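PDB 3TCV: GCN5-related N-acetyltransferase, which probably transfers an acetyl group from acetyl-CoA to an amine, perhaps the N-terminal serine or alanine of a protein, as a member of the GNAT family. Local coordinates for residues S62-A67 / S131-P136; Q69-L74 / A112-L117. All coordinates share one frame; numbering follows the deposited sequence. Where two conformers were deposited one is given.

Contact 1: S62-A67 / S131-P136; sequences SSVEDA and SIYWGP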
ATOM      1  N   SER B  62      18.548 -22.076   2.935  1.00 19.41           N
ATOM      2  CA  SER B  62      17.590 -21.554   3.920  1.00 19.32           C
ATOM      3  C   SER B  62      17.723 -22.203   5.293  1.00 20.36           C
ATOM      4  O   SER B  62      16.974 -21.881   6.192  1.00 19.26           O
ATOM      5  CB  SER B  62      16.152 -21.679   3.398  1.00 18.69           C
ATOM      6  OG  SER B  62      16.028 -21.065   2.108  1.00 17.89           O
ATOM      7  N   SER B  63      18.672 -23.131   5.440  1.00 22.00           N
ATOM      8  CA  SER B  63      18.846 -23.872   6.701  1.00 22.99           C
ATOM      9  C   SER B  63      20.314 -23.868   7.137  1.00 23.82           C
ATOM     10  O   SER B  63      20.756 -24.744   7.884  1.00 24.94           O
ATOM     11  CB  SER B  63      18.297 -25.309   6.564  1.00 22.96           C
ATOM     12  OG  SER B  63      18.847 -25.985   5.437  1.00 23.39           O
ATOM     13  N   VAL B  64      21.055 -22.858   6.684  1.00 23.51           N
ATOM     14  CA  VAL B  64      22.437 -22.652   7.110  1.00 23.88           C
ATOM     15  C   VAL B  64      22.479 -22.376   8.619  1.00 24.40           C
ATOM     16  O   VAL B  64      21.461 -22.057   9.238  1.00 24.07           O
ATOM     17  CB  VAL B  64      23.103 -21.482   6.347  1.00 23.78           C
ATOM     18  CG1 VAL B  64      23.309 -21.843   4.891  1.00 23.61           C
ATOM     19  CG2 VAL B  64      22.264 -20.211   6.480  1.00 22.68           C
ATOM     20  N   GLU B  65      23.680 -22.503   9.191  1.00 25.78           N
ATOM     21  CA  GLU B  65      23.913 -22.398  10.627  1.00 26.77           C
ATOM     22  C   GLU B  65      23.274 -21.166  11.261  1.00 26.41           C
ATOM     23  O   GLU B  65      22.734 -21.253  12.354  1.00 27.97           O
ATOM     24  CB  GLU B  65      25.426 -22.416  10.938  1.00 27.23           C
ATOM     25  N   ASP B  66      23.312 -20.039  10.571  1.00 27.00           N
ATOM     26  CA  ASP B  66      22.730 -18.794  11.084  1.00 26.30           C
ATOM     27  C   ASP B  66      21.444 -18.393  10.331  1.00 25.43           C
ATOM     28  O   ASP B  66      21.172 -17.215  10.133  1.00 24.23           O
ATOM     29  CB  ASP B  66      23.770 -17.683  11.004  1.00 27.75           C
ATOM     30  CG  ASP B  66      24.256 -17.445   9.599  1.00 28.60           C
ATOM     31  OD1 ASP B  66      23.918 -18.255   8.704  1.00 29.92           O
ATOM     32  OD2 ASP B  66      24.967 -16.449   9.378  1.00 30.36           O
ATOM     33  N   ALA B  67      20.670 -19.381   9.892  1.00 23.89           N
ATOM     34  CA  ALA B  67      19.437 -19.091   9.170  1.00 23.43           C
ATOM     35  C   ALA B  67      18.459 -18.291  10.037  1.00 23.59           C
ATOM     36  O   ALA B  67      17.757 -17.421   9.524  1.00 21.89           O
ATOM     37  CB  ALA B  67      18.786 -20.367   8.680  1.00 23.01           C
ATOM     38  N   SER B 131      10.084 -10.218  -0.802  1.00 15.93           N
ATOM     39  CA  SER B 131      10.272 -11.619  -0.457  0.60 16.28           C
ATOM     40  C   SER B 131      11.755 -12.010  -0.626  1.00 16.15           C
ATOM     41  O   SER B 131      12.045 -13.101  -1.076  1.00 15.76           O
ATOM     42  CB  SER B 131       9.401 -12.515  -1.354  0.60 16.85           C
ATOM     43  OG  SER B 131       8.031 -12.094  -1.379  0.60 17.36           O
ATOM     44  N   ILE B 132      12.663 -11.116  -0.298  1.00 16.16           N
ATOM     45  CA  ILE B 132      14.099 -11.342  -0.557  1.00 16.20           C
ATOM     46  C   ILE B 132      14.754 -12.187   0.531  1.00 16.62           C
ATOM     47  O   ILE B 132      14.695 -11.855   1.710  1.00 15.77           O
ATOM     48  CB  ILE B 132      14.863  -9.987  -0.636  1.00 16.39           C
ATOM     49  CG1 ILE B 132      14.367  -9.176  -1.843  1.00 16.31           C
ATOM     50  CG2 ILE B 132      16.383 -10.228  -0.699  1.00 16.69           C
ATOM     51  CD1 ILE B 132      14.919  -7.754  -1.884  1.00 16.04           C
ATOM     52  N   TYR B 133      15.378 -13.290   0.125  1.00 16.78           N
ATOM     53  CA  TYR B 133      16.322 -13.983   0.975  1.00 17.22           C
ATOM     54  C   TYR B 133      17.574 -14.241   0.153  1.00 17.28           C
ATOM     55  O   TYR B 133      17.547 -15.049  -0.780  1.00 17.29           O
ATOM     56  CB  TYR B 133      15.782 -15.322   1.511  1.00 17.87           C
ATOM     57  CG  TYR B 133      16.864 -16.104   2.204  1.00 17.81           C
ATOM     58  CD1 TYR B 133      17.553 -15.546   3.278  1.00 18.67           C
ATOM     59  CD2 TYR B 133      17.231 -17.374   1.789  1.00 18.58           C
ATOM     60  CE1 TYR B 133      18.588 -16.221   3.910  1.00 18.85           C
ATOM     61  CE2 TYR B 133      18.271 -18.068   2.426  1.00 18.36           C
ATOM     62  CZ  TYR B 133      18.935 -17.489   3.484  1.00 18.73           C
ATOM     63  OH  TYR B 133      19.968 -18.137   4.155  1.00 19.96           O
ATOM     64  N   TRP B 134      18.650 -13.536   0.512  1.00 17.35           N
ATOM     65  CA  TRP B 134      19.955 -13.714  -0.103  1.00 17.61           C
ATOM     66  C   TRP B 134      20.885 -14.316   0.916  1.00 18.09           C
ATOM     67  O   TRP B 134      21.328 -13.656   1.856  1.00 18.36           O
ATOM     68  CB  TRP B 134      20.489 -12.382  -0.611  1.00 17.44           C
ATOM     69  CG  TRP B 134      19.702 -11.760  -1.735  1.00 17.27           C
ATOM     70  CD1 TRP B 134      18.974 -12.389  -2.730  1.00 17.07           C
ATOM     71  CD2 TRP B 134      19.604 -10.326  -2.031  1.00 17.18           C
ATOM     72  NE1 TRP B 134      18.410 -11.466  -3.576  1.00 17.31           N
ATOM     73  CE2 TRP B 134      18.779 -10.210  -3.226  1.00 17.11           C
ATOM     74  CE3 TRP B 134      20.084  -9.178  -1.428  1.00 17.36           C
ATOM     75  CZ2 TRP B 134      18.439  -8.987  -3.759  1.00 17.43           C
ATOM     76  CZ3 TRP B 134      19.737  -7.940  -1.979  1.00 17.38           C
ATOM     77  CH2 TRP B 134      18.931  -7.852  -3.116  1.00 17.24           C
ATOM     78  N   GLY B 135      21.167 -15.605   0.751  1.00 18.87           N
ATOM     79  CA  GLY B 135      21.973 -16.341   1.695  1.00 19.41           C
ATOM     80  C   GLY B 135      23.457 -16.067   1.590  1.00 20.02           C
ATOM     81  O   GLY B 135      23.914 -15.237   0.786  1.00 20.09           O
ATOM     82  N   PRO B 136      24.227 -16.760   2.420  1.00 21.54           N
ATOM     83  CA  PRO B 136      25.658 -16.484   2.570  1.00 22.50           C
ATOM     84  C   PRO B 136      26.494 -16.613   1.296  1.00 22.86           C
ATOM     85  O   PRO B 136      27.515 -15.939   1.190  1.00 23.98           O
ATOM     86  CB  PRO B 136      26.107 -17.480   3.633  1.00 23.12           C
ATOM     87  CG  PRO B 136      25.064 -18.523   3.701  1.00 22.73           C
ATOM     88  CD  PRO B 136      23.788 -17.930   3.198  1.00 21.66           C
TER
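Tyr133 reaches out from strand 126-134 and pushes the far end of its ring into the loop that follows helix 51-61. With CG anti to the backbone N (chi1 171°), the ring points toward the 62-67 loop, arrives between Ser62 and Val64, and has Gly135 N over one face, 4.0 Å from the ring plane. Ser62 OG meets the ring obliquely, 3.8 Å from Tyr133 CE2, and Ser62 CA packs against the same ring carbon at 3.9 Å. This is the buried, close part of the contact. Both hydroxyls find their partners outside the two segments: Tyr133 OH is hydrogen-bonded to Ala61 O and Ser62 OG to Leu58 O, in the last turn of helix 51-61.

The outer side is thinner. Val64 splits its branches: CG2 comes within 3.9 Å of Tyr133 OH, while CG1 meets Pro136 CG at 3.9 Å, tip to tip, a single apolar touch beside an exposed proline. No hydrogen bond crosses between the segments here. Val64 also opens a type I turn, closed by Ala67 N to Val64 O at 2.9 Å, which leads the chain into helix 67-70. Arg70 of that helix packs on Val64, Tyr133 and Pro136, and on the sheet side Tyr133 rests on Arg114 of strand 110-121, so the tyrosine joins both helices to the sheet.

Contact 2: Q69-L74 / A112-L117; sequences QRFTWL and AGRQAL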
ATOM      1  N   GLN B  69      18.919 -16.005  12.362  1.00 24.07           N
ATOM      2  CA  GLN B  69      19.278 -14.575  12.263  1.00 23.37           C
ATOM      3  C   GLN B  69      18.876 -14.002  10.912  1.00 22.91           C
ATOM      4  O   GLN B  69      18.247 -12.948  10.848  1.00 23.35           O
ATOM      5  CB  GLN B  69      20.789 -14.314  12.514  1.00 23.97           C
ATOM      6  N   ARG B  70      19.208 -14.707   9.829  1.00 22.61           N
ATOM      7  CA  ARG B  70      18.916 -14.219   8.485  1.00 21.95           C
ATOM      8  C   ARG B  70      17.431 -14.090   8.205  1.00 20.99           C
ATOM      9  O   ARG B  70      17.044 -13.291   7.368  1.00 21.25           O
ATOM     10  CB  ARG B  70      19.554 -15.120   7.421  1.00 22.24           C
ATOM     11  CG  ARG B  70      21.069 -15.113   7.450  1.00 23.30           C
ATOM     12  CD  ARG B  70      21.673 -16.168   6.543  1.00 23.79           C
ATOM     13  NE  ARG B  70      23.119 -16.221   6.761  1.00 24.97           N
ATOM     14  CZ  ARG B  70      23.996 -15.377   6.228  1.00 26.08           C
ATOM     15  NH1 ARG B  70      23.624 -14.446   5.350  1.00 25.80           N
ATOM     16  NH2 ARG B  70      25.285 -15.504   6.549  1.00 27.16           N
ATOM     17  N   PHE B  71      16.604 -14.899   8.870  1.00 20.65           N
ATOM     18  CA  PHE B  71      15.158 -14.893   8.623  1.00 19.92           C
ATOM     19  C   PHE B  71      14.392 -13.981   9.568  1.00 19.71           C
ATOM     20  O   PHE B  71      13.182 -13.883   9.435  1.00 19.58           O
ATOM     21  CB  PHE B  71      14.584 -16.315   8.716  1.00 19.89           C
ATOM     22  CG  PHE B  71      14.606 -17.072   7.417  1.00 19.91           C
ATOM     23  CD1 PHE B  71      13.430 -17.414   6.775  1.00 20.16           C
ATOM     24  CD2 PHE B  71      15.802 -17.423   6.818  1.00 20.34           C
ATOM     25  CE1 PHE B  71      13.442 -18.102   5.583  1.00 19.98           C
ATOM     26  CE2 PHE B  71      15.822 -18.112   5.618  1.00 20.32           C
ATOM     27  CZ  PHE B  71      14.643 -18.450   4.998  1.00 20.52           C
ATOM     28  N   THR B  72      15.080 -13.303  10.491  1.00 19.98           N
ATOM     29  CA  THR B  72      14.427 -12.505  11.548  1.00 20.79           C
ATOM     30  C   THR B  72      13.301 -11.625  11.014  1.00 20.69           C
ATOM     31  O   THR B  72      12.174 -11.658  11.544  1.00 20.25           O
ATOM     32  CB  THR B  72      15.446 -11.587  12.256  1.00 22.03           C
ATOM     33  OG1 THR B  72      16.470 -12.386  12.865  1.00 23.81           O
ATOM     34  CG2 THR B  72      14.767 -10.745  13.325  1.00 21.99           C
ATOM     35  N   TRP B  73      13.601 -10.868   9.957  1.00 20.92           N
ATOM     36  CA  TRP B  73      12.662  -9.866   9.430  1.00 21.68           C
ATOM     37  C   TRP B  73      11.811 -10.349   8.312  1.00 21.61           C
ATOM     38  O   TRP B  73      10.972  -9.598   7.824  1.00 22.29           O
ATOM     39  CB  TRP B  73      13.418  -8.617   8.963  1.00 22.95           C
ATOM     40  CG  TRP B  73      14.323  -8.070  10.007  1.00 24.27           C
ATOM     41  CD1 TRP B  73      15.712  -8.136  10.045  1.00 25.27           C
ATOM     42  CD2 TRP B  73      13.937  -7.371  11.217  1.00 25.73           C
ATOM     43  NE1 TRP B  73      16.199  -7.531  11.163  1.00 25.90           N
ATOM     44  CE2 TRP B  73      15.182  -7.055  11.920  1.00 26.33           C
ATOM     45  CE3 TRP B  73      12.733  -6.996  11.779  1.00 26.72           C
ATOM     46  CZ2 TRP B  73      15.191  -6.377  13.124  1.00 28.03           C
ATOM     47  CZ3 TRP B  73      12.748  -6.311  12.998  1.00 28.44           C
ATOM     48  CH2 TRP B  73      13.950  -6.017  13.662  1.00 28.53           C
ATOM     49  N   LEU B  74      12.029 -11.579   7.855  1.00 21.22           N
ATOM     50  CA  LEU B  74      11.228 -12.160   6.787  1.00 21.29           C
ATOM     51  C   LEU B  74       9.890 -12.620   7.338  1.00 21.27           C
ATOM     52  O   LEU B  74       9.740 -12.777   8.531  1.00 20.17           O
ATOM     53  CB  LEU B  74      11.968 -13.341   6.167  1.00 22.05           C
ATOM     54  CG  LEU B  74      13.200 -12.992   5.339  1.00 22.93           C
ATOM     55  CD1 LEU B  74      13.692 -14.220   4.574  1.00 23.16           C
ATOM     56  CD2 LEU B  74      12.879 -11.859   4.382  1.00 24.30           C
ATOM     57  N   ALA B 112      21.268 -19.835  -4.242  1.00 20.57           N
ATOM     58  CA  ALA B 112      21.801 -19.103  -3.093  1.00 19.75           C
ATOM     59  C   ALA B 112      20.725 -18.359  -2.312  1.00 18.51           C
ATOM     60  O   ALA B 112      20.967 -17.905  -1.210  1.00 18.23           O
ATOM     61  CB  ALA B 112      22.867 -18.128  -3.566  1.00 19.41           C
ATOM     62  N   GLY B 113      19.544 -18.255  -2.888  1.00 17.89           N
ATOM     63  CA  GLY B 113      18.448 -17.541  -2.253  1.00 17.04           C
ATOM     64  C   GLY B 113      17.258 -17.451  -3.151  1.00 16.72           C
ATOM     65  O   GLY B 113      17.141 -18.189  -4.150  1.00 16.57           O
ATOM     66  N   ARG B 114      16.369 -16.523  -2.836  1.00 16.05           N
ATOM     67  CA  ARG B 114      15.175 -16.334  -3.646  1.00 16.50           C
ATOM     68  C   ARG B 114      14.676 -14.898  -3.484  1.00 16.25           C
ATOM     69  O   ARG B 114      15.073 -14.218  -2.541  1.00 16.16           O
ATOM     70  CB  ARG B 114      14.090 -17.378  -3.287  1.00 16.82           C
ATOM     71  CG  ARG B 114      13.884 -17.655  -1.808  1.00 17.00           C
ATOM     72  CD  ARG B 114      13.054 -16.616  -1.062  1.00 17.10           C
ATOM     73  NE  ARG B 114      12.701 -17.059   0.291  1.00 17.04           N
ATOM     74  CZ  ARG B 114      11.903 -16.411   1.139  1.00 17.33           C
ATOM     75  NH1 ARG B 114      11.379 -15.241   0.812  1.00 17.09           N
ATOM     76  NH2 ARG B 114      11.600 -16.942   2.316  1.00 17.62           N
ATOM     77  N   GLN B 115      13.847 -14.456  -4.424  1.00 16.48           N
ATOM     78  CA  GLN B 115      13.272 -13.105  -4.401  1.00 16.35           C
ATOM     79  C   GLN B 115      12.043 -13.084  -5.302  1.00 16.75           C
ATOM     80  O   GLN B 115      11.835 -14.021  -6.059  1.00 17.10           O
ATOM     81  CB  GLN B 115      14.306 -12.071  -4.889  1.00 16.48           C
ATOM     82  CG  GLN B 115      14.803 -12.270  -6.311  1.00 16.90           C
ATOM     83  CD  GLN B 115      15.938 -11.326  -6.705  1.00 17.15           C
ATOM     84  OE1 GLN B 115      16.881 -11.137  -5.945  1.00 17.44           O
ATOM     85  NE2 GLN B 115      15.870 -10.761  -7.916  1.00 17.01           N
ATOM     86  N   ALA B 116      11.251 -12.017  -5.239  1.00 16.28           N
ATOM     87  CA  ALA B 116      10.017 -11.968  -6.009  1.00 16.51           C
ATOM     88  C   ALA B 116       9.671 -10.577  -6.474  1.00 16.61           C
ATOM     89  O   ALA B 116      10.036  -9.579  -5.830  1.00 15.64           O
ATOM     90  CB  ALA B 116       8.866 -12.549  -5.173  1.00 16.75           C
ATOM     91  N   LEU B 117       8.992 -10.523  -7.614  1.00 17.14           N
ATOM     92  CA  LEU B 117       8.231  -9.357  -8.045  1.00 17.20           C
ATOM     93  C   LEU B 117       6.835  -9.535  -7.477  1.00 17.60           C
ATOM     94  O   LEU B 117       6.247 -10.631  -7.595  1.00 18.73           O
ATOM     95  CB  LEU B 117       8.201  -9.252  -9.574  1.00 17.63           C
ATOM     96  CG  LEU B 117       9.562  -8.944 -10.232  1.00 17.74           C
ATOM     97  CD1 LEU B 117       9.464  -9.093 -11.746  1.00 18.58           C
ATOM     98  CD2 LEU B 117      10.066  -7.541  -9.840  1.00 17.47           C
TER
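Arg114 alone carries this contact from the strand side, and a single atom, NH2, does the touching: it lies 3.9 Å from Phe71 CE1 and 4.1 Å from Leu74 CD1. Its route there is bent. CG sits between the backbone N and the carbonyl carbon (chi1 43°), the chain turns again at chi2 (79°), and from there it runs out extended to the guanidinium, which thereby reaches the 69-74 segment although the backbones stay far apart, 11.4 Å between Leu74 CA and Gln115 CA at their nearest.

Leu74 approaches from the opposite direction and lays CD1 over one face of the guanidinium. That same methyl sits 3.9 Å above the plane of the Phe71 ring, offset toward its rim, so it fills the angle between ring and cation. Phe71 meets NH2 obliquely, with the ring and guanidinium planes 78° apart. A type I turn from Phe71 to Leu74, closed by Leu74 N to Phe71 O at 3.0 Å, brings the two apolar side chains together on the same group.

The charge is met outside the segments: NH1 is hydrogen-bonded to Ser131 O and NH2 forms a salt bridge with Glu76, which together would fix the rotation of the buried guanidinium. Phe71 in turn meets the ring of Tyr133. Strand 110-121 carries a classic beta bulge just before Arg114, where Ala112 and Gly113 both face Val103. Through this contact the helical region between strands 44-48 and 99-105 packs against the central antiparallel strands, as in the GNAT acetyltransferase fold.

The centres of contact 1 and contact 2 are about 6 Å apart, and the two share one piece of the sheet: strands 110-121 and 126-134 are consecutive in the chain and antiparallel neighbours. Tyr133 O and Arg114 N, 2.8 Å apart, probably form a hydrogen bond between them, while Ile132 O packs against Leu74 CD2. Along the chain the order is 62-67, 69-74, 112-117, 131-136, so both segments of contact 2 fall between the two segments of contact 1. Together they dock one continuous run, the loop, helix 67-70 and the turn after it, onto two adjacent strands within the GNAT domain.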